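Local structure of dehydratase, IlvD/Edd family (Caulobacter crescentus, 5OYN) at residues G161-G166 / H209-G214; N170-S175 / K326-R331. The protein catalyses the magnesium- and [2Fe-2S]-dependent dehydration of D-xylonate to 2-dehydro-3-deoxy-D-arabinonate, and dehydrates D-gluconate with similar efficiency. All coordinates share one frame; numbering follows the deposited sequence.

Interaction 1. Residues G161-G166 / H209-G214; sequences GPMLDG and HCNTMG. With FES (Fe2/s2 (inorganic) cluster), chain F.
His209 and Pro162 pair their backbones in a single beta bridge, which ties the loop after strand 155-159 to a cluster-binding loop of this IlvD/Edd dehydratase. His209 N gives a hydrogen bond of 2.9 Å to Gly161 O, in the carbonyl plane and on a lone pair. His209 O accepts Met163 N in return. The imidazole lies beside the proline, and Pro162 N sits 3.4 Å above one face of the ring, toward its rim. Pro162 CB is 3.5 Å from His209 CE1. With chi1 at 66°, CG of His209 lies between the backbone N and the carbonyl carbon, and this turns the ring back over Gly161 and Pro162. His209 ND1 also donates a bent hydrogen bond (136°) to Cys210 O, 2.7 Å away.

Further along, Asn211 ND2 donates to Leu164 O at 3.0 Å. That oxygen lies close to the amide plane of Asn211. The other end of the amide is bonded to Ser175. Met163 also packs on Asn42 of a second subunit. His209, in the bridge, directly precedes Cys210 in the chain. Cys210 SG binds iron FE2 of the cluster at 2.3 Å, and His209 CB lies 3.7 Å from sulfide S2.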
# COMPACT_ATOMS: atom_id res chain seq x y z
N GLY A 161 7.29 -16.82 -9.02
CA GLY A 161 6.79 -18.16 -8.80
C GLY A 161 5.52 -18.42 -9.57
O GLY A 161 4.83 -17.49 -10.01
N PRO A 162 5.16 -19.68 -9.75
CA PRO A 162 3.92 -20.01 -10.47
C PRO A 162 2.68 -19.89 -9.57
O PRO A 162 2.76 -19.79 -8.35
CB PRO A 162 4.16 -21.46 -10.89
CG PRO A 162 4.94 -22.01 -9.76
CD PRO A 162 5.87 -20.90 -9.33
N MET A 163 1.52 -19.92 -10.22
CA MET A 163 0.25 -19.97 -9.52
C MET A 163 0.06 -21.32 -8.84
O MET A 163 0.82 -22.27 -9.06
CB MET A 163 -0.91 -19.73 -10.49
CG MET A 163 -1.04 -18.31 -10.95
SD MET A 163 -2.21 -18.14 -12.29
CE MET A 163 -1.62 -19.35 -13.48
N LEU A 164 -0.97 -21.40 -8.00
CA LEU A 164 -1.32 -22.66 -7.38
C LEU A 164 -1.90 -23.62 -8.42
O LEU A 164 -2.20 -23.23 -9.55
CB LEU A 164 -2.32 -22.43 -6.25
CG LEU A 164 -1.83 -21.53 -5.11
CD1 LEU A 164 -2.98 -21.23 -4.14
CD2 LEU A 164 -0.65 -22.17 -4.40
N ASP A 165 -2.05 -24.89 -8.04
CA ASP A 165 -2.66 -25.87 -8.94
C ASP A 165 -4.08 -25.45 -9.28
O ASP A 165 -4.83 -24.98 -8.42
CB ASP A 165 -2.71 -27.27 -8.32
CG ASP A 165 -1.35 -27.84 -7.96
OD1 ASP A 165 -0.31 -27.37 -8.50
OD2 ASP A 165 -1.34 -28.79 -7.13
N GLY A 166 -4.48 -25.65 -10.53
CA GLY A 166 -5.84 -25.40 -10.95
C GLY A 166 -6.57 -26.72 -11.11
O GLY A 166 -5.97 -27.72 -11.51
N HIS A 209 2.78 -16.86 -12.01
CA HIS A 209 2.89 -17.05 -13.46
C HIS A 209 2.32 -18.41 -13.85
O HIS A 209 1.77 -19.13 -13.01
CB HIS A 209 4.34 -16.85 -13.93
CG HIS A 209 5.31 -17.88 -13.43
ND1 HIS A 209 5.26 -19.21 -13.81
CD2 HIS A 209 6.40 -17.76 -12.62
CE1 HIS A 209 6.25 -19.87 -13.22
NE2 HIS A 209 6.96 -19.01 -12.51
N CYS A 210 2.40 -18.74 -15.14
CA CYS A 210 1.85 -20.00 -15.63
C CYS A 210 2.38 -21.16 -14.80
O CYS A 210 3.57 -21.21 -14.48
CB CYS A 210 2.18 -20.18 -17.11
SG CYS A 210 1.30 -18.99 -18.16
N ASN A 211 1.48 -22.07 -14.41
CA ASN A 211 1.82 -23.10 -13.43
C ASN A 211 2.27 -24.41 -14.06
O ASN A 211 2.50 -25.38 -13.33
CB ASN A 211 0.63 -23.36 -12.47
CG ASN A 211 -0.66 -23.70 -13.20
OD1 ASN A 211 -0.66 -24.04 -14.39
ND2 ASN A 211 -1.79 -23.63 -12.48
N THR A 212 2.36 -24.47 -15.38
CA THR A 212 2.98 -25.55 -16.14
C THR A 212 4.46 -25.23 -16.37
O THR A 212 4.93 -24.11 -16.13
CB THR A 212 2.27 -25.72 -17.47
OG1 THR A 212 1.94 -24.42 -17.98
CG2 THR A 212 0.98 -26.51 -17.27
N MET A 213 5.21 -26.22 -16.86
CA MET A 213 6.62 -25.99 -17.20
C MET A 213 6.74 -25.28 -18.55
O MET A 213 7.30 -25.78 -19.52
CB MET A 213 7.38 -27.31 -17.20
CG MET A 213 8.86 -27.17 -17.52
SD MET A 213 9.76 -26.28 -16.25
CE MET A 213 9.63 -27.49 -14.92
N GLY A 214 6.17 -24.08 -18.60
CA GLY A 214 6.24 -23.24 -19.77
C GLY A 214 7.46 -22.34 -19.73
O GLY A 214 8.44 -22.62 -19.04
FE1 FES F . 2.74 -14.42 -17.86
FE2 FES F . 2.23 -17.12 -19.19
S1 FES F . 1.12 -15.21 -19.13
S2 FES F . 3.50 -16.45 -17.52

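Interaction 2. Residues N170-S175 / K326-R331; sequences NELVGS and KYLGER
Leu172 and Leu328 meet with similar torsions. Each has CG anti to its own carbonyl carbon and beside the backbone N, with chi1 of -86° in Leu172 and -58° in Leu328. Both CB atoms point toward the opposing segment, and the two side chains run antiparallel, alongside each other. Leu172 CD2 touches Leu328 CD1 at 3.7 Å. The second methyl of Leu172 turns to the start of the other segment. There Leu172 CD1 lies 3.7 Å from Lys326 O and meets the Tyr327 ring obliquely, 4.2 Å from Tyr327 CD1. Leu328 spreads its own branches along the facing backbone. Leu328 CD1 lies 3.8 Å from Val173 O, and Leu328 CD2 rests 3.9 Å from Gly174 CA.

The contact joins the small, weakly bonded antiparallel pair of strands 167-168 and 171-172 to the start of helix 329-335. Leu328 is the N-cap residue of this helix. The contact between the segments is apolar. Trp167, on the partner strand, also touches Leu172.

Tyr327 is held between two neighbours of its own segment. Lys326 CD lies over one face of the ring, toward the rim. The guanidinium carbon of Arg331, CZ, stands 4.2 Å above the opposite face. Arg331 NH2 is also salt-bridged to Asp374 and Glu376. An alanine in place of Leu172 would probably leave Leu328 CD1 without its methyl partner and open a gap beside the Tyr327 ring. In the first turn of the helix, Glu330 OE1 is hydrogen-bonded to Tyr240 OH.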
# COMPACT_ATOMS: atom_id res chain seq x y z
N ASN A 170 -12.39 -32.21 -10.46
CA ASN A 170 -11.44 -33.15 -9.85
C ASN A 170 -10.22 -33.42 -10.72
O ASN A 170 -9.50 -34.41 -10.50
CB ASN A 170 -12.13 -34.48 -9.51
CG ASN A 170 -12.73 -34.49 -8.12
OD1 ASN A 170 -13.95 -34.61 -7.97
ND2 ASN A 170 -11.88 -34.36 -7.10
N GLU A 171 -9.94 -32.56 -11.71
CA GLU A 171 -8.84 -32.78 -12.64
C GLU A 171 -7.90 -31.59 -12.65
O GLU A 171 -8.34 -30.43 -12.65
CB GLU A 171 -9.37 -33.03 -14.06
CG GLU A 171 -10.33 -34.20 -14.18
CD GLU A 171 -9.68 -35.56 -13.92
OE1 GLU A 171 -9.96 -36.50 -14.69
OE2 GLU A 171 -8.90 -35.70 -12.94
N LEU A 172 -6.59 -31.88 -12.68
CA LEU A 172 -5.58 -30.85 -12.87
C LEU A 172 -5.78 -30.14 -14.20
O LEU A 172 -6.27 -30.71 -15.17
CB LEU A 172 -4.18 -31.45 -12.82
CG LEU A 172 -3.60 -31.56 -11.42
CD1 LEU A 172 -2.21 -32.14 -11.51
CD2 LEU A 172 -3.57 -30.21 -10.73
N VAL A 173 -5.38 -28.88 -14.23
CA VAL A 173 -5.70 -27.98 -15.32
C VAL A 173 -4.61 -26.92 -15.34
O VAL A 173 -4.58 -26.02 -14.48
CB VAL A 173 -7.11 -27.40 -15.15
CG1 VAL A 173 -7.24 -26.04 -15.80
CG2 VAL A 173 -8.14 -28.34 -15.74
N GLY A 174 -3.68 -27.04 -16.28
CA GLY A 174 -2.52 -26.19 -16.31
C GLY A 174 -2.74 -24.97 -17.19
O GLY A 174 -3.38 -25.05 -18.23
N SER A 175 -2.20 -23.84 -16.74
CA SER A 175 -2.20 -22.63 -17.55
C SER A 175 -1.63 -22.93 -18.93
O SER A 175 -0.66 -23.68 -19.06
CB SER A 175 -1.36 -21.55 -16.88
OG SER A 175 -1.53 -21.63 -15.49
N LYS A 326 2.58 -34.78 -16.01
CA LYS A 326 1.32 -34.88 -15.28
C LYS A 326 1.03 -33.74 -14.31
O LYS A 326 -0.08 -33.18 -14.34
CB LYS A 326 1.32 -36.21 -14.52
CG LYS A 326 0.12 -36.45 -13.66
CD LYS A 326 0.30 -37.74 -12.88
CE LYS A 326 -1.01 -38.25 -12.32
NZ LYS A 326 -0.90 -38.35 -10.85
N TYR A 327 1.96 -33.37 -13.44
CA TYR A 327 1.67 -32.45 -12.34
C TYR A 327 1.96 -31.00 -12.72
O TYR A 327 2.23 -30.66 -13.87
CB TYR A 327 2.43 -32.87 -11.09
CG TYR A 327 2.07 -34.27 -10.65
CD1 TYR A 327 0.87 -34.54 -10.00
CD2 TYR A 327 2.93 -35.34 -10.91
CE1 TYR A 327 0.53 -35.83 -9.61
CE2 TYR A 327 2.60 -36.64 -10.51
CZ TYR A 327 1.41 -36.88 -9.87
OH TYR A 327 1.09 -38.16 -9.48
N LEU A 328 1.88 -30.11 -11.73
CA LEU A 328 2.04 -28.68 -11.95
C LEU A 328 3.05 -28.11 -10.96
O LEU A 328 3.68 -28.87 -10.21
CB LEU A 328 0.70 -27.97 -11.83
CG LEU A 328 -0.43 -28.43 -12.76
CD1 LEU A 328 -1.66 -27.57 -12.55
CD2 LEU A 328 -0.03 -28.36 -14.20
N GLY A 329 3.20 -26.79 -10.93
CA GLY A 329 4.29 -26.16 -10.19
C GLY A 329 4.32 -26.48 -8.70
O GLY A 329 5.40 -26.55 -8.10
N GLU A 330 3.16 -26.69 -8.08
CA GLU A 330 3.15 -26.99 -6.66
C GLU A 330 3.86 -28.31 -6.37
O GLU A 330 4.72 -28.38 -5.49
CB GLU A 330 1.72 -27.04 -6.14
CG GLU A 330 1.07 -25.67 -5.96
CD GLU A 330 -0.07 -25.73 -4.99
OE1 GLU A 330 0.22 -25.78 -3.78
OE2 GLU A 330 -1.26 -25.75 -5.42
N ARG A 331 3.49 -29.37 -7.09
CA ARG A 331 4.14 -30.66 -6.85
C ARG A 331 5.63 -30.59 -7.18
O ARG A 331 6.47 -31.17 -6.46
CB ARG A 331 3.45 -31.75 -7.66
CG ARG A 331 2.08 -32.16 -7.12
CD ARG A 331 2.15 -32.78 -5.73
NE ARG A 331 2.95 -34.01 -5.63
CZ ARG A 331 2.50 -35.24 -5.89
NH1 ARG A 331 1.26 -35.44 -6.30
NH2 ARG A 331 3.31 -36.29 -5.75

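In the fold
Interactions 1 and 2 lie side by side, their centres about 8 Å apart, and their segments alternate along the chain. Two probable hydrogen bonds join them. Asn211 OD1 meets Ser175 OG at 2.8 Å, and Asp165 N meets Glu330 OE2 at 2.9 Å. Residues 209-214 are therefore tied to both segments of interaction 2, since Gly329 also pairs with Asn211 through the backbone. Interaction 1 carries a cluster ligand, and its Cys210 side chain is about 7 Å from the magnesium ion. Interaction 2 stands farther out. Between nearest atoms, Gly174 is about 11 Å from the iron-sulfur cluster and about 8 Å from the Cys210 side chain.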